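CEP104 (Gallus gallus, PDB 5JO8) is a centriolar protein whose TOG domain, the part in this structure, probably binds tubulin or microtubules. Local coordinates at residues A[185-188]-A[189-193]; A[44-47]-A[48-52]. All blocks are in the same frame, centred on the assembly; numbering follows the deposited sequence.

Contact 1. Residues A[185-188]-A[189-193]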
loop_
_atom_site.group_PDB
_atom_site.type_symbol
_atom_site.label_atom_id
_atom_site.label_comp_id
_atom_site.label_asym_id
_atom_site.label_seq_id
_atom_site.Cartn_x
_atom_site.Cartn_y
_atom_site.Cartn_z
ATOM N N SER A 185 1.676 -16.175 7.860
ATOM C CA SER A 185 2.323 -15.061 7.171
ATOM C C SER A 185 3.503 -14.518 7.972
ATOM O O SER A 185 3.493 -14.555 9.209
ATOM C CB SER A 185 1.318 -13.941 6.905
ATOM O OG SER A 185 0.756 -13.474 8.117
ATOM N N PRO A 186 4.533 -14.015 7.272
ATOM C CA PRO A 186 5.729 -13.489 7.935
ATOM C C PRO A 186 5.394 -12.443 8.996
ATOM O O PRO A 186 4.536 -11.584 8.782
ATOM C CB PRO A 186 6.519 -12.864 6.783
ATOM C CG PRO A 186 6.124 -13.670 5.595
ATOM C CD PRO A 186 4.669 -14.003 5.801
ATOM N N THR A 187 6.070 -12.536 10.133
ATOM C CA THR A 187 5.745 -11.719 11.291
ATOM C C THR A 187 5.779 -10.215 11.017
ATOM O O THR A 187 4.830 -9.512 11.337
ATOM C CB THR A 187 6.665 -12.061 12.462
ATOM O OG1 THR A 187 6.527 -13.458 12.752
ATOM C CG2 THR A 187 6.299 -11.244 13.692
ATOM N N HIS A 188 6.861 -9.721 10.424
ATOM C CA HIS A 188 6.959 -8.285 10.154
ATOM C C HIS A 188 5.849 -7.814 9.220
ATOM O O HIS A 188 5.212 -6.790 9.468
ATOM C CB HIS A 188 8.325 -7.927 9.572
ATOM C CG HIS A 188 9.441 -8.068 10.555
ATOM N ND1 HIS A 188 10.690 -8.540 10.210
ATOM C CD2 HIS A 188 9.492 -7.798 11.881
ATOM C CE1 HIS A 188 11.463 -8.554 11.282
ATOM N NE2 HIS A 188 10.759 -8.113 12.309
ATOM N N LEU A 189 5.615 -8.576 8.162
ATOM C CA LEU A 189 4.538 -8.285 7.225
ATOM C C LEU A 189 3.186 -8.253 7.940
ATOM O O LEU A 189 2.385 -7.342 7.743
ATOM C CB LEU A 189 4.507 -9.356 6.145
ATOM C CG LEU A 189 3.613 -9.087 4.943
ATOM C CD1 LEU A 189 4.131 -7.880 4.165
ATOM C CD2 LEU A 189 3.537 -10.332 4.062
ATOM N N ALA A 190 2.934 -9.254 8.779
ATOM C CA ALA A 190 1.640 -9.353 9.444
ATOM C C ALA A 190 1.449 -8.218 10.429
ATOM O O ALA A 190 0.380 -7.619 10.505
ATOM C CB ALA A 190 1.528 -10.687 10.170
ATOM N N MET A 191 2.489 -7.936 11.201
ATOM C CA MET A 191 2.445 -6.852 12.168
ATOM C C MET A 191 2.173 -5.516 11.495
ATOM O O MET A 191 1.353 -4.733 11.963
ATOM C CB MET A 191 3.754 -6.780 12.950
ATOM C CG MET A 191 3.838 -7.748 14.114
ATOM S SD MET A 191 2.518 -7.467 15.308
ATOM C CE MET A 191 2.862 -5.781 15.817
ATOM N N SER A 192 2.871 -5.255 10.394
ATOM C CA SER A 192 2.678 -4.017 9.658
ATOM C C SER A 192 1.256 -3.906 9.154
ATOM O O SER A 192 0.661 -2.835 9.194
ATOM C CB SER A 192 3.633 -3.953 8.472
ATOM O OG SER A 192 4.969 -3.747 8.905
ATOM N N ARG A 193 0.713 -5.028 8.704
ATOM C CA ARG A 193 -0.645 -5.008 8.181
ATOM C C ARG A 193 -1.673 -4.714 9.265
ATOM O O ARG A 193 -2.536 -3.862 9.079
ATOM C CB ARG A 193 -0.996 -6.298 7.444
ATOM C CG ARG A 193 -2.307 -6.180 6.675
ATOM C CD ARG A 193 -2.084 -6.065 5.160
ATOM N NE ARG A 193 -1.932 -7.397 4.579
ATOM C CZ ARG A 193 -2.934 -8.251 4.394
ATOM N NH1 ARG A 193 -4.170 -7.915 4.740
ATOM N NH2 ARG A 193 -2.698 -9.447 3.874
#

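Contact 2. Residues A[44-47]-A[48-52]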
loop_
_atom_site.group_PDB
_atom_site.type_symbol
_atom_site.label_atom_id
_atom_site.label_comp_id
_atom_site.label_asym_id
_atom_site.label_seq_id
_atom_site.Cartn_x
_atom_site.Cartn_y
_atom_site.Cartn_z
ATOM N N ALA A 44 18.073 4.935 -23.262
ATOM C CA ALA A 44 19.127 5.388 -22.353
ATOM C C ALA A 44 18.610 5.534 -20.921
ATOM O O ALA A 44 19.226 5.036 -19.971
ATOM C CB ALA A 44 19.736 6.702 -22.840
ATOM N N LEU A 45 17.467 6.198 -20.773
ATOM C CA LEU A 45 16.868 6.375 -19.459
ATOM C C LEU A 45 16.496 5.027 -18.852
ATOM O O LEU A 45 16.774 4.779 -17.678
ATOM C CB LEU A 45 15.641 7.292 -19.524
ATOM C CG LEU A 45 14.982 7.651 -18.186
ATOM C CD1 LEU A 45 14.343 9.034 -18.272
ATOM C CD2 LEU A 45 13.935 6.603 -17.783
ATOM N N VAL A 46 15.836 4.177 -19.633
ATOM C CA VAL A 46 15.401 2.880 -19.112
ATOM C C VAL A 46 16.597 2.019 -18.720
ATOM O O VAL A 46 16.580 1.341 -17.688
ATOM C CB VAL A 46 14.444 2.167 -20.093
ATOM C CG1 VAL A 46 14.140 0.750 -19.628
ATOM C CG2 VAL A 46 13.160 2.962 -20.240
ATOM N N SER A 47 17.653 2.060 -19.531
ATOM C CA SER A 47 18.881 1.357 -19.179
ATOM C C SER A 47 19.408 1.837 -17.832
ATOM O O SER A 47 19.907 1.037 -17.033
ATOM C CB SER A 47 19.943 1.546 -20.269
ATOM O OG SER A 47 19.510 0.953 -21.486
ATOM N N GLY A 48 19.304 3.141 -17.578
ATOM C CA GLY A 48 19.665 3.677 -16.274
ATOM C C GLY A 48 18.814 3.088 -15.158
ATOM O O GLY A 48 19.332 2.665 -14.125
ATOM N N ALA A 49 17.502 3.050 -15.365
ATOM C CA ALA A 49 16.584 2.485 -14.368
ATOM C C ALA A 49 16.876 1.014 -14.048
ATOM O O ALA A 49 16.629 0.550 -12.931
ATOM C CB ALA A 49 15.132 2.653 -14.822
ATOM N N TYR A 50 17.394 0.278 -15.029
ATOM C CA TYR A 50 17.692 -1.143 -14.850
ATOM C C TYR A 50 19.140 -1.388 -14.434
ATOM O O TYR A 50 19.543 -2.537 -14.249
ATOM C CB TYR A 50 17.418 -1.921 -16.142
ATOM C CG TYR A 50 15.977 -2.335 -16.372
ATOM C CD1 TYR A 50 14.999 -1.397 -16.657
ATOM C CD2 TYR A 50 15.606 -3.673 -16.345
ATOM C CE1 TYR A 50 13.690 -1.775 -16.883
ATOM C CE2 TYR A 50 14.300 -4.060 -16.563
ATOM C CZ TYR A 50 13.343 -3.108 -16.831
ATOM O OH TYR A 50 12.033 -3.476 -17.057
ATOM N N SER A 51 19.916 -0.318 -14.286
ATOM C CA SER A 51 21.353 -0.441 -14.032
ATOM C C SER A 51 21.674 -1.104 -12.691
ATOM O O SER A 51 20.930 -0.972 -11.721
ATOM C CB SER A 51 22.029 0.930 -14.096
ATOM O OG SER A 51 23.386 0.856 -13.675
ATOM N N LYS A 52 22.796 -1.811 -12.645
ATOM C CA LYS A 52 23.278 -2.372 -11.388
ATOM C C LYS A 52 23.872 -1.274 -10.507
ATOM O O LYS A 52 24.097 -1.474 -9.314
ATOM C CB LYS A 52 24.287 -3.494 -11.643
ATOM C CG LYS A 52 23.665 -4.755 -12.239
ATOM C CD LYS A 52 22.584 -5.323 -11.328
ATOM C CE LYS A 52 21.829 -6.463 -11.997
ATOM N NZ LYS A 52 21.104 -6.011 -13.219
#

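Contact 1. Residues A[185-188]-A[189-193]
The first turn of helix 187-204, in the all-helical TOG domain, starts at P186, which holds the N-cap position and hands its carbonyl oxygen to the backbone of A190. That bond, A190 N to P186 O, is 2.8 Å long. The next two residues repeat it: M191 N meets T187 O at 2.8 Å with an N-H...O angle of 168°, and S192 N meets H188 O at 2.9 Å. Side chains close in around the same carbonyls. A190 CB sits 3.4 Å from P186 O, and its other near neighbour is the hydroxyl of S185, with OG 3.5 Å from A190 CB. At chi1 59° this hydroxyl stands between the backbone N and carbonyl carbon of S185, and its hydrogen bond goes back to the carbonyl of K182. Beside the cap, P186 CB and L189 CB meet at 4.1 Å in a small apolar contact. M191 leans its CB and CG on T187 O, and its side chain also touches helix 229-245. S192 OG lies 3.1 Å from H188 O, but its hydrogen bond is to the carbonyl of T143. The cap carbonyl is thus satisfied within the helix by A190 N, while the hydroxyls of S185 and S192 tie this first stretch to backbone carbonyls outside it.

Contact 2. Residues A[44-47]-A[48-52]
The carbonyl oxygen of V46 receives the backbone N-H of Y50, with V46 O and Y50 N 3.0 Å apart, and Y50 CD1 comes within 3.3 Å of the same oxygen, which lies at the ring edge near its plane. This is the C-terminal turn of helix 43-49 in the TOG domain, where the chain leaves the helix. Upstream, G48 N bonds to A44 O at 3.1 Å and A49 N to L45 O at 3.0 Å. At Y50 the geometry slackens: its N-H...O angle to V46 O is 140°, and a second bond, to S47 O, is weak. S51 N then turns back to G48 O at 3.0 Å. The Y50 side chain runs alongside V46, both pointing the same way. Its hydroxyl is hydrogen-bonded to E33 and its ring makes a cation-pi contact with R93, which also reaches the carbonyl of A49, so ring and helix end share one arginine. S47 OG bonds back to the carbonyl of E43. V46 CG1, anti to its own nitrogen at chi1 173°, rests 3.8 Å from Y50 CE1.

Overall arrangement
The two contacts mark different ends of helices in one chain: contact 2 finishes the short helix 43-49 near the N-terminus, and contact 1 starts helix 187-204 much later in sequence. Their centres are 32 Å apart and their nearest atoms about 23 Å, so they do not touch. Contact 2 lies farther out, about 25 Å from the chain centre against about 13 Å for contact 1, and is the more buried of the two. Contact 1 meets helices 148-163 and 229-245, whereas contact 2 is flanked by helices 35-41, 54-69 and 77-94. No ligand is involved in either; each packs its helix end against other helices of the same TOG domain.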